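Local coordinates for MdcD (Pseudomonas aeruginosa, PDB 5VIP), which probably serves as the beta subunit of a biotin-independent malonate decarboxylase, acting as a carboxy-lyase on a malonyl thioester, at residues Ala22-Leu34 / Val60-Leu73. Numbering follows the deposited sequence.
Sequences ARALLDAGSFREL and VVARGLLDGQPAVL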
loop_
_atom_site.group_PDB
_atom_site.type_symbol
_atom_site.label_atom_id
_atom_site.label_comp_id
_atom_site.label_asym_id
_atom_site.label_seq_id
_atom_site.Cartn_x
_atom_site.Cartn_y
_atom_site.Cartn_z
ATOM N N ALA B 22 20.713 -8.946 8.401
ATOM C CA ALA B 22 19.837 -10.112 8.551
ATOM C C ALA B 22 20.517 -11.203 9.373
ATOM O O ALA B 22 19.913 -11.795 10.273
ATOM C CB ALA B 22 19.425 -10.647 7.183
ATOM N N ARG B 23 21.780 -11.461 9.071
ATOM C CA ARG B 23 22.546 -12.465 9.797
ATOM C C ARG B 23 22.752 -12.060 11.255
ATOM O O ARG B 23 22.727 -12.899 12.152
ATOM C CB ARG B 23 23.899 -12.679 9.110
ATOM C CG ARG B 23 24.835 -13.672 9.796
ATOM C CD ARG B 23 26.159 -13.745 9.024
ATOM N NE ARG B 23 25.961 -14.254 7.665
ATOM C CZ ARG B 23 25.945 -13.509 6.563
ATOM N NH1 ARG B 23 26.135 -12.195 6.634
ATOM N NH2 ARG B 23 25.746 -14.083 5.385
ATOM N N ALA B 24 22.944 -10.766 11.488
ATOM C CA ALA B 24 23.195 -10.255 12.833
ATOM C C ALA B 24 21.951 -10.361 13.720
ATOM O O ALA B 24 22.060 -10.579 14.933
ATOM C CB ALA B 24 23.671 -8.816 12.762
ATOM N N LEU B 25 20.771 -10.244 13.127
ATOM C CA LEU B 25 19.547 -10.204 13.942
ATOM C C LEU B 25 18.999 -11.599 14.281
ATOM O O LEU B 25 18.470 -11.802 15.374
ATOM C CB LEU B 25 18.464 -9.376 13.246
ATOM C CG LEU B 25 18.710 -7.868 13.164
ATOM C CD1 LEU B 25 17.584 -7.171 12.381
ATOM C CD2 LEU B 25 18.854 -7.254 14.562
ATOM N N LEU B 26 19.133 -12.551 13.355
ATOM C CA LEU B 26 18.618 -13.913 13.562
ATOM C C LEU B 26 19.526 -14.664 14.527
ATOM O O LEU B 26 20.722 -14.356 14.611
ATOM C CB LEU B 26 18.510 -14.651 12.224
ATOM C CG LEU B 26 17.375 -14.187 11.309
ATOM C CD1 LEU B 26 17.506 -14.742 9.887
ATOM C CD2 LEU B 26 16.052 -14.602 11.913
ATOM N N ASP B 27 18.962 -15.613 15.279
ATOM C CA ASP B 27 19.751 -16.383 16.246
ATOM C C ASP B 27 20.986 -16.974 15.566
ATOM O O ASP B 27 20.921 -17.408 14.411
ATOM C CB ASP B 27 18.928 -17.522 16.886
ATOM C CG ASP B 27 17.756 -17.027 17.744
ATOM O OD1 ASP B 27 17.608 -15.802 17.964
ATOM O OD2 ASP B 27 16.969 -17.892 18.201
ATOM N N ALA B 28 22.108 -16.991 16.283
ATOM C CA ALA B 28 23.358 -17.510 15.744
ATOM C C ALA B 28 23.203 -18.948 15.261
ATOM O O ALA B 28 22.625 -19.792 15.953
ATOM C CB ALA B 28 24.473 -17.418 16.787
ATOM N N GLY B 29 23.721 -19.213 14.065
ATOM C CA GLY B 29 23.601 -20.527 13.447
ATOM C C GLY B 29 22.261 -20.848 12.795
ATOM O O GLY B 29 22.111 -21.938 12.238
ATOM N N SER B 30 21.288 -19.929 12.841
ATOM C CA SER B 30 19.978 -20.193 12.219
ATOM C C SER B 30 19.786 -19.541 10.840
ATOM O O SER B 30 18.893 -19.938 10.083
ATOM C CB SER B 30 18.834 -19.735 13.136
ATOM O OG SER B 30 18.704 -18.319 13.108
ATOM N N PHE B 31 20.605 -18.540 10.522
ATOM C CA PHE B 31 20.470 -17.786 9.274
ATOM C C PHE B 31 20.592 -18.668 8.028
ATOM O O PHE B 31 21.598 -19.326 7.802
ATOM C CB PHE B 31 21.511 -16.666 9.210
ATOM C CG PHE B 31 21.522 -15.915 7.905
ATOM C CD1 PHE B 31 20.660 -14.856 7.693
ATOM C CD2 PHE B 31 22.399 -16.266 6.891
ATOM C CE1 PHE B 31 20.675 -14.148 6.492
ATOM C CE2 PHE B 31 22.407 -15.574 5.682
ATOM C CZ PHE B 31 21.538 -14.515 5.486
ATOM N N ARG B 32 19.563 -18.627 7.204
ATOM C CA ARG B 32 19.459 -19.476 6.033
ATOM C C ARG B 32 18.857 -18.638 4.907
ATOM O O ARG B 32 17.658 -18.331 4.952
ATOM C CB ARG B 32 18.582 -20.683 6.396
ATOM C CG ARG B 32 18.474 -21.766 5.393
ATOM C CD ARG B 32 17.966 -23.061 6.043
ATOM N NE ARG B 32 16.632 -22.979 6.657
ATOM C CZ ARG B 32 15.485 -22.963 5.976
ATOM N NH1 ARG B 32 15.497 -22.973 4.649
ATOM N NH2 ARG B 32 14.323 -22.917 6.623
ATOM N N GLU B 33 19.655 -18.233 3.920
ATOM C CA GLU B 33 19.116 -17.374 2.859
ATOM C C GLU B 33 18.401 -18.133 1.736
ATOM O O GLU B 33 18.936 -19.094 1.179
ATOM C CB GLU B 33 20.219 -16.497 2.256
ATOM C CG GLU B 33 19.649 -15.548 1.205
ATOM C CD GLU B 33 20.636 -14.513 0.693
ATOM O OE1 GLU B 33 21.797 -14.492 1.171
ATOM O OE2 GLU B 33 20.229 -13.699 -0.182
ATOM N N LEU B 34 17.185 -17.696 1.409
ATOM C CA LEU B 34 16.416 -18.305 0.321
ATOM C C LEU B 34 16.676 -17.575 -0.984
ATOM O O LEU B 34 16.924 -16.372 -0.977
ATOM C CB LEU B 34 14.917 -18.276 0.615
ATOM C CG LEU B 34 14.454 -18.733 2.000
ATOM C CD1 LEU B 34 12.926 -18.803 2.034
ATOM C CD2 LEU B 34 15.055 -20.081 2.389
ATOM N N VAL B 60 17.218 -9.442 0.400
ATOM C CA VAL B 60 17.591 -10.657 1.096
ATOM C C VAL B 60 16.364 -11.247 1.788
ATOM O O VAL B 60 15.722 -10.575 2.593
ATOM C CB VAL B 60 18.690 -10.392 2.141
ATOM C CG1 VAL B 60 19.110 -11.706 2.818
ATOM C CG2 VAL B 60 19.890 -9.710 1.490
ATOM N N VAL B 61 16.012 -12.480 1.458
ATOM C CA VAL B 61 14.985 -13.172 2.225
ATOM C C VAL B 61 15.669 -14.305 2.960
ATOM O O VAL B 61 16.346 -15.143 2.342
ATOM C CB VAL B 61 13.847 -13.714 1.348
ATOM C CG1 VAL B 61 12.987 -14.683 2.152
ATOM C CG2 VAL B 61 13.011 -12.555 0.812
ATOM N N ALA B 62 15.524 -14.321 4.280
ATOM C CA ALA B 62 16.225 -15.319 5.079
ATOM C C ALA B 62 15.303 -15.973 6.078
ATOM O O ALA B 62 14.422 -15.326 6.637
ATOM C CB ALA B 62 17.405 -14.688 5.792
ATOM N N ARG B 63 15.512 -17.266 6.295
ATOM C CA ARG B 63 14.806 -18.002 7.326
ATOM C C ARG B 63 15.735 -18.151 8.522
ATOM O O ARG B 63 16.964 -18.106 8.386
ATOM C CB ARG B 63 14.345 -19.358 6.796
ATOM C CG ARG B 63 13.171 -19.266 5.816
ATOM C CD ARG B 63 11.851 -19.115 6.584
ATOM N NE ARG B 63 11.285 -20.435 6.837
ATOM C CZ ARG B 63 10.758 -20.838 7.979
ATOM N NH1 ARG B 63 10.693 -20.020 9.029
ATOM N NH2 ARG B 63 10.293 -22.077 8.068
ATOM N N GLY B 64 15.156 -18.286 9.710
ATOM C CA GLY B 64 15.964 -18.415 10.905
ATOM C C GLY B 64 15.093 -18.486 12.131
ATOM O O GLY B 64 13.882 -18.727 12.024
ATOM N N LEU B 65 15.718 -18.291 13.289
ATOM C CA LEU B 65 15.001 -18.254 14.557
ATOM C C LEU B 65 15.184 -16.882 15.188
ATOM O O LEU B 65 16.242 -16.254 15.052
ATOM C CB LEU B 65 15.497 -19.348 15.513
ATOM C CG LEU B 65 15.360 -20.795 15.044
ATOM C CD1 LEU B 65 16.146 -21.700 16.023
ATOM C CD2 LEU B 65 13.897 -21.194 14.980
ATOM N N LEU B 66 14.149 -16.415 15.871
ATOM C CA LEU B 66 14.252 -15.200 16.681
ATOM C C LEU B 66 13.890 -15.585 18.110
ATOM O O LEU B 66 12.725 -15.836 18.400
ATOM C CB LEU B 66 13.331 -14.088 16.146
ATOM C CG LEU B 66 13.821 -13.426 14.842
ATOM C CD1 LEU B 66 12.768 -12.504 14.228
ATOM C CD2 LEU B 66 15.121 -12.652 15.084
ATOM N N ASP B 67 14.899 -15.670 18.974
ATOM C CA ASP B 67 14.736 -16.192 20.340
ATOM C C ASP B 67 14.082 -17.574 20.337
ATOM O O ASP B 67 13.177 -17.846 21.122
ATOM C CB ASP B 67 13.912 -15.216 21.196
ATOM C CG ASP B 67 14.192 -15.351 22.688
ATOM O OD1 ASP B 67 15.268 -15.868 23.069
ATOM O OD2 ASP B 67 13.325 -14.925 23.483
ATOM N N GLY B 68 14.533 -18.442 19.437
ATOM C CA GLY B 68 14.001 -19.790 19.350
ATOM C C GLY B 68 12.705 -19.938 18.568
ATOM O O GLY B 68 12.238 -21.058 18.378
ATOM N N GLN B 69 12.130 -18.825 18.110
ATOM C CA GLN B 69 10.844 -18.846 17.414
ATOM C C GLN B 69 11.045 -18.769 15.903
ATOM O O GLN B 69 11.923 -18.052 15.432
ATOM C CB GLN B 69 9.949 -17.692 17.888
ATOM C CG GLN B 69 9.605 -17.754 19.364
ATOM C CD GLN B 69 8.681 -18.912 19.687
ATOM O OE1 GLN B 69 7.597 -19.045 19.118
ATOM N NE2 GLN B 69 9.114 -19.756 20.590
ATOM N N PRO B 70 10.252 -19.537 15.145
ATOM C CA PRO B 70 10.396 -19.558 13.681
ATOM C C PRO B 70 10.185 -18.157 13.111
ATOM O O PRO B 70 9.306 -17.428 13.572
ATOM C CB PRO B 70 9.296 -20.519 13.222
ATOM C CG PRO B 70 8.264 -20.492 14.372
ATOM C CD PRO B 70 9.097 -20.331 15.612
ATOM N N ALA B 71 11.011 -17.787 12.139
ATOM C CA ALA B 71 11.030 -16.427 11.625
ATOM C C ALA B 71 11.419 -16.370 10.147
ATOM O O ALA B 71 12.075 -17.280 9.607
ATOM C CB ALA B 71 11.992 -15.570 12.443
ATOM N N VAL B 72 10.984 -15.297 9.496
ATOM C CA VAL B 72 11.449 -14.965 8.168
ATOM C C VAL B 72 11.803 -13.484 8.208
ATOM O O VAL B 72 11.171 -12.692 8.916
ATOM C CB VAL B 72 10.391 -15.263 7.078
ATOM C CG1 VAL B 72 9.116 -14.458 7.317
ATOM C CG2 VAL B 72 10.962 -15.000 5.653
ATOM N N LEU B 73 12.842 -13.122 7.478
ATOM C CA LEU B 73 13.356 -11.767 7.491
ATOM C C LEU B 73 13.480 -11.338 6.042
ATOM O O LEU B 73 14.049 -12.070 5.238
ATOM C CB LEU B 73 14.716 -11.727 8.215
ATOM C CG LEU B 73 15.317 -10.416 8.697
ATOM C CD1 LEU B 73 16.356 -10.677 9.790
ATOM C CD2 LEU B 73 15.949 -9.663 7.537
HETATM O O HOH W 1 17.455 -13.825 -0.772
#
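Arg63, Leu26 and Leu73 bury the most surface here, where a helix end and loop pack on a beta hairpin, and a short outer strand extends it edge to edge, at the margin of the mixed sheet of a crotonase-like carboxyltransferase fold. Strand 32-34 runs antiparallel to strand 60-66, which turns back through a type I' turn into strand 69-73. Arg32 and Arg63 form a hydrogen-bonded pair, with Arg63 N giving a 2.7 Å bond to Arg32 O. The two side chains leave their strands together, each along the other. One face of the Arg32 guanidinium lies against Arg63 CB, and the two guanidinium planes are 73° apart. Bends at chi2 and chi3 bring Arg63 NH1 back to Ala71 O on its own hairpin. Both guanidinium groups also bind backbone of another protein's chain.

Leu26 is the first residue to leave the helix. It drops its branches onto the same face of the hairpin as Ala62. Leu26 CD1 meets Ala62 CB, while Leu26 CD2 lies 3.8 Å from Leu66 CD2 and also touches Ala71 CB. Leu73 and Leu26 point opposite ways and meet flank to flank, Leu26 CG against Leu73 CD1 at 4.0 Å. Leu73 CD2 reaches Ala22 CB at 3.6 Å. Leu73 also packs on Leu113 of the next strand. Gly64 CA lies 3.9 Å from Leu26 CD2.

The loop is tied down by polar contacts. Asp27 N bonds Leu65 O almost straight, at 176°. Ser30 OG donates to Asp27 O and accepts from Leu65 N at 3.0 Å. The Asp27 carboxylate grips the hairpin turn with the syn lone pairs of both oxygens: OD1 takes Asp67 N at 2.9 Å, and OD2 takes Gly68 N at 2.8 Å.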